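Local coordinates for putative methyltransferase protein (Bacteroides fragilis, PDB 5BP9), which binds S-adenosyl-L-homocysteine and is probably an S-adenosylmethionine-dependent methyltransferase of the Rossmann-like class, at residues T96-A101 with G113-A118. Sequence-based numbering, arbitrary orientation.
Sequences TALAMA and GCHALA
Leu-98 and His-115 meet because each sets CG anti to its own carbonyl carbon (chi1 -60° and -63°); this aims the fork of Leu-98 at helix 114-121, and a chi2 of -168° sets its CD1 anti to CA, pointing that methyl onward to the same helix. The two side chains cross at roughly a right angle. One branch of the fork does most of the touching: CD1 of Leu-98 lies 3.9 Å from CB of Ala-118 and 4.0 Å from CD2 of His-115, which it approaches obliquely. The other branch follows the root of the histidine, with CD2 of Leu-98 4.1 Å from CB of His-115. Ala-118, about one helical turn beyond His-115, suits its place because its small side chain lets CD1 pack directly on a methyl close to the helix backbone. The segments come nearest at CA of Leu-98 and CA of His-115, 7.5 Å apart, and leucine is long and branched enough to span that distance and reach both residues.

A different task falls to the imidazole. The sulfur of Cys-114 sits over the centre of one ring face, 4.0 Å above the plane. Gly-113 occupies the N-cap position of helix 114-121, its positive phi suiting glycine, in a glycine-rich turn consistent with the Rossmann-type cofactor loop. No hydrogen bond joins the two segments: the contact is apolar, leucine meeting ring carbon and methyl, while NE2 of His-115 hydrogen-bonds to Glu-94 on the first helix and the side chain touches the bound S-adenosyl-L-homocysteine.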
loop_
_atom_site.group_PDB
_atom_site.type_symbol
_atom_site.label_atom_id
_atom_site.label_comp_id
_atom_site.label_asym_id
_atom_site.label_seq_id
_atom_site.Cartn_x
_atom_site.Cartn_y
_atom_site.Cartn_z
ATOM N N THR A 96 13.888 0.074 5.656
ATOM C CA THR A 96 13.853 0.457 7.054
ATOM C C THR A 96 12.678 -0.236 7.740
ATOM O O THR A 96 12.809 -0.813 8.815
ATOM C CB THR A 96 13.736 1.996 7.204
ATOM O OG1 THR A 96 14.880 2.620 6.590
ATOM C CG2 THR A 96 13.642 2.402 8.678
ATOM N N ALA A 97 11.521 -0.188 7.097
ATOM C CA ALA A 97 10.343 -0.852 7.635
ATOM C C ALA A 97 10.476 -2.371 7.769
ATOM O O ALA A 97 10.109 -2.912 8.800
ATOM C CB ALA A 97 9.120 -0.484 6.798
ATOM N N LEU A 98 10.986 -3.057 6.745
ATOM C CA LEU A 98 11.159 -4.500 6.817
ATOM C C LEU A 98 12.075 -4.933 7.945
ATOM O O LEU A 98 11.770 -5.887 8.647
ATOM C CB LEU A 98 11.654 -5.094 5.484
ATOM C CG LEU A 98 10.772 -4.890 4.254
ATOM C CD1 LEU A 98 11.271 -5.776 3.127
ATOM C CD2 LEU A 98 9.287 -5.128 4.516
ATOM N N ALA A 99 13.169 -4.197 8.146
ATOM C CA ALA A 99 14.104 -4.505 9.226
ATOM C C ALA A 99 13.490 -4.362 10.621
ATOM O O ALA A 99 13.883 -5.087 11.562
ATOM C CB ALA A 99 15.345 -3.641 9.075
HETATM N N MSE A 100 12.522 -3.451 10.748
HETATM C CA MSE A 100 11.830 -3.171 12.006
HETATM C C MSE A 100 10.663 -4.095 12.284
HETATM O O MSE A 100 10.196 -4.160 13.410
HETATM C CB MSE A 100 11.230 -1.752 11.981
HETATM C CG MSE A 100 12.294 -0.716 12.155
HETATM SE SE MSE A 100 11.397 0.979 11.740
HETATM C CE MSE A 100 10.353 1.030 13.382
ATOM N N ALA A 101 10.187 -4.802 11.257
ATOM C CA ALA A 101 9.010 -5.620 11.355
ATOM C C ALA A 101 9.296 -6.849 12.195
ATOM O O ALA A 101 10.254 -7.579 11.928
ATOM C CB ALA A 101 8.538 -6.030 9.975
ATOM N N GLY A 113 4.501 -9.709 -4.135
ATOM C CA GLY A 113 5.041 -10.461 -2.994
ATOM C C GLY A 113 6.469 -10.154 -2.616
ATOM O O GLY A 113 7.032 -10.853 -1.760
ATOM N N CYS A 114 7.048 -9.098 -3.188
ATOM C CA CYS A 114 8.426 -8.744 -2.916
ATOM C C CYS A 114 8.727 -8.582 -1.425
ATOM O O CYS A 114 9.734 -9.124 -0.946
ATOM C CB CYS A 114 8.831 -7.478 -3.714
ATOM S SG CYS A 114 7.912 -5.932 -3.384
ATOM N N HIS A 115 7.879 -7.840 -0.700
ATOM C CA HIS A 115 8.112 -7.622 0.709
ATOM C C HIS A 115 7.930 -8.928 1.463
ATOM O O HIS A 115 8.766 -9.269 2.308
ATOM C CB HIS A 115 7.235 -6.516 1.280
ATOM C CG HIS A 115 7.497 -5.179 0.665
ATOM N ND1 HIS A 115 6.493 -4.354 0.205
ATOM C CD2 HIS A 115 8.657 -4.537 0.417
ATOM C CE1 HIS A 115 7.031 -3.258 -0.291
ATOM N NE2 HIS A 115 8.343 -3.350 -0.178
ATOM N N ALA A 116 6.862 -9.660 1.141
ATOM C CA ALA A 116 6.565 -10.912 1.822
ATOM C C ALA A 116 7.704 -11.907 1.655
ATOM O O ALA A 116 8.119 -12.527 2.643
ATOM C CB ALA A 116 5.255 -11.508 1.339
ATOM N N LEU A 117 8.216 -12.053 0.432
ATOM C CA LEU A 117 9.386 -12.920 0.192
ATOM C C LEU A 117 10.630 -12.517 0.975
ATOM O O LEU A 117 11.333 -13.368 1.498
ATOM C CB LEU A 117 9.716 -12.985 -1.298
ATOM C CG LEU A 117 8.668 -13.702 -2.157
ATOM C CD1 LEU A 117 8.952 -13.524 -3.647
ATOM C CD2 LEU A 117 8.564 -15.186 -1.825
ATOM N N ALA A 118 10.911 -11.225 1.043
ATOM C CA ALA A 118 12.050 -10.737 1.821
ATOM C C ALA A 118 11.893 -11.073 3.285
ATOM O O ALA A 118 12.840 -11.520 3.936
ATOM C CB ALA A 118 12.246 -9.251 1.626
#